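Local coordinates for Acarbose/maltose binding protein GacH (Streptomyces glaucescens, PDB 3K01) that binds acarbose and an acarbose homolog as the solute receptor of an ABC transporter, and probably maltose as well, at residues Ala96-Ala99 with Tyr103-Pro106; Thr90-Val95 with Ala124-Tyr129. One frame throughout, in Å; residues are numbered along the deposited sequence. Where two conformers were deposited one is given.

Interaction 1: Ala96-Ala99 with Tyr103-Pro106; sequences ADFA and YLAP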
ATOM      1  N   ALA A  96      13.587   2.817  -1.846  1.00  7.94           N
ATOM      2  CA  ALA A  96      14.382   4.036  -1.723  1.00  7.72           C
ATOM      3  C   ALA A  96      15.119   4.083  -0.389  1.00  9.24           C
ATOM      4  O   ALA A  96      16.249   4.575  -0.333  1.00  8.82           O
ATOM      5  CB  ALA A  96      13.520   5.247  -1.884  1.00  8.36           C
ATOM      6  N   ASP A  97      14.512   3.559   0.672  1.00  8.25           N
ATOM      7  CA  ASP A  97      15.146   3.502   1.993  1.00  9.13           C
ATOM      8  C   ASP A  97      16.478   2.741   1.840  1.00  8.85           C
ATOM      9  O   ASP A  97      17.567   3.278   2.116  1.00  9.45           O
ATOM     10  CB  ASP A  97      14.173   2.814   2.974  1.00  9.22           C
ATOM     11  CG  ASP A  97      14.639   2.820   4.410  1.00 11.63           C
ATOM     12  OD1 ASP A  97      15.652   3.483   4.723  1.00 13.44           O
ATOM     13  OD2 ASP A  97      13.947   2.143   5.199  1.00 12.11           O
ATOM     14  N   PHE A  98      16.425   1.502   1.379  1.00  8.00           N
ATOM     15  CA  PHE A  98      17.644   0.675   1.289  1.00  7.86           C
ATOM     16  C   PHE A  98      18.582   1.198   0.206  1.00  7.97           C
ATOM     17  O   PHE A  98      19.800   1.165   0.391  1.00  8.30           O
ATOM     18  CB  PHE A  98      17.270  -0.763   0.952  1.00  7.69           C
ATOM     19  CG  PHE A  98      16.460  -1.493   2.011  1.00  7.54           C
ATOM     20  CD1 PHE A  98      16.473  -1.146   3.361  1.00  8.88           C
ATOM     21  CD2 PHE A  98      15.727  -2.586   1.620  1.00  8.11           C
ATOM     22  CE1 PHE A  98      15.697  -1.881   4.284  1.00  9.22           C
ATOM     23  CE2 PHE A  98      14.960  -3.323   2.527  1.00  8.04           C
ATOM     24  CZ  PHE A  98      14.948  -2.960   3.860  1.00  8.49           C
ATOM     25  N   ALA A  99      18.062   1.657  -0.928  1.00  7.85           N
ATOM     26  CA  ALA A  99      18.958   2.111  -2.006  1.00  8.22           C
ATOM     27  C   ALA A  99      19.701   3.375  -1.586  1.00  9.11           C
ATOM     28  O   ALA A  99      20.879   3.559  -1.968  1.00  9.26           O
ATOM     29  CB  ALA A  99      18.197   2.336  -3.291  1.00  9.01           C
ATOM     30  N   TYR A 103      22.560  -0.194  -0.117  1.00  7.87           N
ATOM     31  CA  TYR A 103      22.428  -1.636   0.111  1.00  8.88           C
ATOM     32  C   TYR A 103      21.775  -2.459  -1.009  1.00  8.96           C
ATOM     33  O   TYR A 103      21.699  -3.691  -0.878  1.00  8.69           O
ATOM     34  CB  TYR A 103      21.661  -1.892   1.406  1.00  9.22           C
ATOM     35  CG  TYR A 103      22.336  -1.445   2.675  1.00  9.68           C
ATOM     36  CD1 TYR A 103      23.721  -1.319   2.771  1.00 10.56           C
ATOM     37  CD2 TYR A 103      21.571  -1.204   3.806  1.00 10.49           C
ATOM     38  CE1 TYR A 103      24.304  -0.895   4.002  1.00 11.14           C
ATOM     39  CE2 TYR A 103      22.137  -0.806   5.004  1.00 11.95           C
ATOM     40  CZ  TYR A 103      23.488  -0.663   5.091  1.00 10.73           C
ATOM     41  OH  TYR A 103      24.072  -0.257   6.284  1.00 14.28           O
ATOM     42  N   LEU A 104      21.328  -1.797  -2.076  1.00  8.11           N
ATOM     43  CA  LEU A 104      20.692  -2.507  -3.191  1.00  7.51           C
ATOM     44  C   LEU A 104      21.505  -2.461  -4.460  1.00  8.25           C
ATOM     45  O   LEU A 104      22.034  -1.406  -4.827  1.00  8.71           O
ATOM     46  CB  LEU A 104      19.255  -2.006  -3.435  1.00  7.65           C
ATOM     47  CG  LEU A 104      18.291  -2.083  -2.244  1.00  8.72           C
ATOM     48  CD1 LEU A 104      16.888  -1.681  -2.697  1.00  8.59           C
ATOM     49  CD2 LEU A 104      18.291  -3.466  -1.609  1.00  9.50           C
ATOM     50  N   ALA A 105      21.571  -3.600  -5.138  1.00  8.02           N
ATOM     51  CA  ALA A 105      22.236  -3.657  -6.446  1.00  8.47           C
ATOM     52  C   ALA A 105      21.379  -2.990  -7.508  1.00  8.13           C
ATOM     53  O   ALA A 105      20.176  -3.229  -7.580  1.00  8.64           O
ATOM     54  CB  ALA A 105      22.456  -5.118  -6.836  1.00  9.43           C
ATOM     55  N   PRO A 106      21.973  -2.163  -8.374  1.00  9.04           N
ATOM     56  CA  PRO A 106      21.155  -1.615  -9.464  1.00  9.06           C
ATOM     57  C   PRO A 106      20.864  -2.689 -10.509  1.00  9.21           C
ATOM     58  O   PRO A 106      21.723  -3.528 -10.797  1.00  9.98           O
ATOM     59  CB  PRO A 106      22.065  -0.532 -10.056  1.00  9.73           C
ATOM     60  CG  PRO A 106      23.462  -1.023  -9.779  1.00 10.81           C
ATOM     61  CD  PRO A 106      23.374  -1.682  -8.416  1.00  9.57           C
TER
HETATM   62  O   HOH W   1      21.898   0.939  -3.158  1.00 11.63           O
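Phe98 and Tyr103 are joined through the backbone where helix 92-100 gives way to the loop that follows. Tyr103 N donates to Phe98 O over 3.1 Å, and the N-H...O angle of 162° makes the bond nearly straight, although the donor sits 30° from the carbonyl plane. Water 1 adds a second polar link: it donates to Ala99 O at 3.1 Å and accepts from Leu104 N at 3.0 Å, so the carbonyl of the last turn and the amide of Leu104 share one solvent molecule. A bond reaching back five residues, from Tyr103 to Phe98, is a six-to-one bond, as in a Schellman motif; here it fastens the chain where it turns off across the C-terminal end of the helix. The apolar part of the contact lies beside these bonds. Leu104 places its branch point, CG, 3.6 Å from Phe98 CB, so the leucine meets the root of the phenylalanine. The backbone points that CB at the loop, and with CG anti to the carbonyl carbon (chi1 -65°) the ring leads away toward Phe74 and Met88. The CD1 branch of Leu104 runs on to Ala99, 4.3 Å from its CB, and CD2 approaches the Phe98 ring obliquely. Beyond the contact, backbone bonds of Tyr103 with Ala304 and Ala105 with Val302 tie the loop to the end of strand 293-302 and the residues just beyond it.

Interaction 2: Thr90-Val95 with Ala124-Tyr129; sequences TEVAWV and AASTRY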
ATOM      1  N   THR A  90      10.974  -6.405  -0.402  1.00  8.70           N
ATOM      2  CA  THR A  90      11.110  -4.979  -0.061  0.50  9.20           C
ATOM      3  C   THR A  90       9.781  -4.268  -0.185  1.00  8.67           C
ATOM      4  O   THR A  90       9.171  -4.263  -1.246  1.00  8.05           O
ATOM      5  CB  THR A  90      12.125  -4.226  -0.981  0.50  9.76           C
ATOM      6  OG1 THR A  90      11.835  -4.490  -2.366  0.50  8.78           O
ATOM      7  CG2 THR A  90      13.566  -4.627  -0.673  0.50 11.27           C
ATOM      8  N   GLU A  91       9.299  -3.667   0.906  1.00  8.55           N
ATOM      9  CA  GLU A  91       8.046  -2.939   0.812  0.50  8.31           C
ATOM     10  C   GLU A  91       8.273  -1.781  -0.155  1.00  8.37           C
ATOM     11  O   GLU A  91       9.412  -1.363  -0.360  1.00  7.60           O
ATOM     12  CB  GLU A  91       7.647  -2.457   2.197  0.50  8.71           C
ATOM     13  CG  GLU A  91       6.178  -2.154   2.359  0.50 10.26           C
ATOM     14  CD  GLU A  91       5.861  -0.669   2.287  0.50 13.54           C
ATOM     15  OE1 GLU A  91       6.788   0.184   2.328  0.50 12.87           O
ATOM     16  OE2 GLU A  91       4.660  -0.342   2.213  0.50 17.55           O
ATOM     17  N   VAL A  92       7.214  -1.258  -0.776  1.00  8.25           N
ATOM     18  CA  VAL A  92       7.423  -0.230  -1.790  1.00  8.52           C
ATOM     19  C   VAL A  92       8.293   0.946  -1.304  1.00  8.19           C
ATOM     20  O   VAL A  92       9.145   1.433  -2.053  1.00  8.93           O
ATOM     21  CB  VAL A  92       6.121   0.286  -2.419  1.00  8.75           C
ATOM     22  CG1 VAL A  92       5.449  -0.794  -3.287  1.00  9.85           C
ATOM     23  CG2 VAL A  92       5.131   0.864  -1.382  1.00 10.30           C
ATOM     24  N   ALA A  93       8.090   1.413  -0.077  1.00  8.04           N
ATOM     25  CA  ALA A  93       8.882   2.539   0.461  1.00  8.83           C
ATOM     26  C   ALA A  93      10.303   2.104   0.812  1.00  8.44           C
ATOM     27  O   ALA A  93      11.219   2.933   0.898  1.00  9.15           O
ATOM     28  CB  ALA A  93       8.216   3.141   1.702  1.00  9.78           C
ATOM     29  N   TRP A  94      10.509   0.808   1.033  1.00  7.77           N
ATOM     30  CA  TRP A  94      11.825   0.329   1.457  1.00  7.89           C
ATOM     31  C   TRP A  94      12.820   0.340   0.298  1.00  8.60           C
ATOM     32  O   TRP A  94      14.025   0.303   0.557  1.00  8.12           O
ATOM     33  CB  TRP A  94      11.778  -1.073   2.047  1.00  8.07           C
ATOM     34  CG  TRP A  94      10.997  -1.235   3.308  1.00  7.98           C
ATOM     35  CD1 TRP A  94      10.262  -0.287   3.969  1.00  9.58           C
ATOM     36  CD2 TRP A  94      10.810  -2.469   3.999  1.00  8.93           C
ATOM     37  NE1 TRP A  94       9.648  -0.874   5.059  1.00 10.31           N
ATOM     38  CE2 TRP A  94       9.975  -2.208   5.101  1.00  9.76           C
ATOM     39  CE3 TRP A  94      11.281  -3.776   3.796  1.00  9.35           C
ATOM     40  CZ2 TRP A  94       9.574  -3.219   5.990  1.00 11.10           C
ATOM     41  CZ3 TRP A  94      10.893  -4.778   4.689  1.00  8.92           C
ATOM     42  CH2 TRP A  94      10.054  -4.480   5.774  1.00  9.94           C
ATOM     43  N   VAL A  95      12.360   0.357  -0.952  1.00  7.74           N
ATOM     44  CA  VAL A  95      13.301   0.402  -2.067  1.00  7.97           C
ATOM     45  C   VAL A  95      14.182   1.637  -1.952  1.00  7.80           C
ATOM     46  O   VAL A  95      15.412   1.506  -1.950  1.00  8.27           O
ATOM     47  CB  VAL A  95      12.580   0.354  -3.414  1.00  7.89           C
ATOM     48  CG1 VAL A  95      13.601   0.458  -4.563  1.00  9.66           C
ATOM     49  CG2 VAL A  95      11.791  -0.935  -3.533  1.00  8.90           C
ATOM     50  N   ALA A 124       5.695  -0.330 -11.220  1.00  8.04           N
ATOM     51  CA  ALA A 124       7.003  -0.097 -11.862  1.00  8.13           C
ATOM     52  C   ALA A 124       7.728   1.095 -11.264  1.00  8.46           C
ATOM     53  O   ALA A 124       8.931   1.038 -11.001  1.00  9.29           O
ATOM     54  CB  ALA A 124       6.831   0.073 -13.369  1.00  9.28           C
ATOM     55  N   ALA A 125       6.994   2.179 -11.042  1.00  7.99           N
ATOM     56  CA  ALA A 125       7.632   3.374 -10.512  1.00  8.26           C
ATOM     57  C   ALA A 125       8.243   3.165  -9.137  1.00  7.59           C
ATOM     58  O   ALA A 125       9.276   3.739  -8.806  1.00  8.73           O
ATOM     59  CB  ALA A 125       6.636   4.507 -10.485  1.00  9.48           C
ATOM     60  N   SER A 126       7.606   2.318  -8.319  1.00  7.44           N
ATOM     61  CA  SER A 126       8.093   2.066  -6.958  1.00  7.85           C
ATOM     62  C   SER A 126       9.460   1.356  -6.948  1.00  7.66           C
ATOM     63  O   SER A 126      10.106   1.300  -5.906  1.00  8.65           O
ATOM     64  CB  SER A 126       7.104   1.198  -6.164  1.00  8.16           C
ATOM     65  OG  SER A 126       7.152  -0.175  -6.560  1.00  8.18           O
ATOM     66  N   THR A 127       9.894   0.824  -8.102  1.00  7.89           N
ATOM     67  CA  THR A 127      11.188   0.124  -8.159  1.00  8.42           C
ATOM     68  C   THR A 127      12.363   1.052  -8.434  1.00  9.48           C
ATOM     69  O   THR A 127      13.506   0.594  -8.421  1.00 10.18           O
ATOM     70  CB  THR A 127      11.183  -0.981  -9.248  1.00  9.38           C
ATOM     71  OG1 THR A 127      11.169  -0.382 -10.541  1.00  9.48           O
ATOM     72  CG2 THR A 127      10.025  -1.967  -9.066  1.00  9.86           C
ATOM     73  N   ARG A 128      12.102   2.332  -8.673  1.00  9.44           N
ATOM     74  CA  ARG A 128      13.148   3.267  -9.122  1.00 10.47           C
ATOM     75  C   ARG A 128      13.522   4.246  -8.037  1.00 10.88           C
ATOM     76  O   ARG A 128      12.653   4.709  -7.271  1.00 11.13           O
ATOM     77  CB  ARG A 128      12.686   4.047 -10.352  1.00 11.62           C
ATOM     78  CG  ARG A 128      12.148   3.199 -11.474  1.00 15.95           C
ATOM     79  CD  ARG A 128      13.085   3.072 -12.600  1.00 20.96           C
ATOM     80  NE  ARG A 128      13.461   4.349 -13.200  1.00 21.99           N
ATOM     81  CZ  ARG A 128      14.570   4.490 -13.908  1.00 22.96           C
ATOM     82  NH1 ARG A 128      15.371   3.438 -14.082  1.00 22.99           N
ATOM     83  NH2 ARG A 128      14.886   5.665 -14.438  1.00 23.09           N
ATOM     84  N   TYR A 129      14.796   4.601  -8.017  1.00  9.77           N
ATOM     85  CA  TYR A 129      15.310   5.567  -7.051  1.00 10.85           C
ATOM     86  C   TYR A 129      16.366   6.366  -7.784  1.00 11.54           C
ATOM     87  O   TYR A 129      17.336   5.793  -8.281  1.00 11.63           O
ATOM     88  CB  TYR A 129      15.909   4.880  -5.826  1.00 10.86           C
ATOM     89  CG  TYR A 129      16.562   5.849  -4.850  1.00 10.92           C
ATOM     90  CD1 TYR A 129      15.811   6.776  -4.135  1.00 10.40           C
ATOM     91  CD2 TYR A 129      17.941   5.844  -4.658  1.00 11.05           C
ATOM     92  CE1 TYR A 129      16.423   7.656  -3.263  1.00 12.75           C
ATOM     93  CE2 TYR A 129      18.554   6.712  -3.780  1.00 11.94           C
ATOM     94  CZ  TYR A 129      17.779   7.625  -3.090  1.00 12.09           C
ATOM     95  OH  TYR A 129      18.361   8.496  -2.192  1.00 13.66           O
TER
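Val92 and Ser126 bring their backbones to within 5.7 Å, measured between CA atoms, where the first turn of helix 92-100 faces the turn that follows helix 121-125. Each segment changes structure here: strand 87-91 passes directly into its helix, whereas after helix 121-125 the chain makes a type I beta turn from Ala125 to Arg128 and enters strand 128-129. Glu91 is the N-cap residue of helix 92-100; in the conformer described, one of two, OE1 accepts from Ala93 N at 3.0 Å, met from above the carboxylate plane. On the other segment Ala124 O takes two bonds from Thr127, one from its amide and one from OG1 at 2.7 Å, which hold Thr127 to the backbone of Ala124.

Across the contact the side chains only pack: Val92 on the side chain of Ser126, Val95 on the backbone of the turn. Val92 offers its CG1 branch to Ser126, 3.7 Å from OG and slightly farther from CB. The hydroxyl itself is engaged elsewhere, with Ala123 O and Asn299 ND2. Val95 points at the turn, and its CB lies 3.6 Å from Ser126 O, with both methyls also close to that oxygen. Since CG1 is anti to the backbone N (chi1 178°), it extends toward the next peptide as well, to 3.9 Å from Thr127 O. Two successive carbonyls of the turn thus rest against one branched side chain in a buried setting.

A strand running straight into a helix, as here, belongs to the alpha/beta architecture of solute-binding proteins; strand 87-91 pairs in parallel with 28-34. Strand 293-302 lies alongside, with Asn299 touching Val95, and Trp368 from a loop reaches Ser126. Strand 132-148 borders the turn through a backbone bond between Thr127 and Tyr134, the latter also touching Val95.

Overall arrangement
From the N terminus, strand 87-91 leads into helix 92-100, whose first turn belongs to interaction 2 and whose next turn, 96-99, belongs to interaction 1. Interaction 1 closes a short loop, with three residues between 96-99 and 103-106. The chain then runs on through helix 121-125 until 124-129 closes the wider loop of interaction 2, inside which interaction 1 is nested. The two centres are 9 Å apart and the contacts touch: Tyr129 packs on Ala96 and Ala99, and Leu104 reaches the carbonyl of Val95. Together they illustrate how one helix of a solute-binding protein can be joined at both ends to chain segments that follow it.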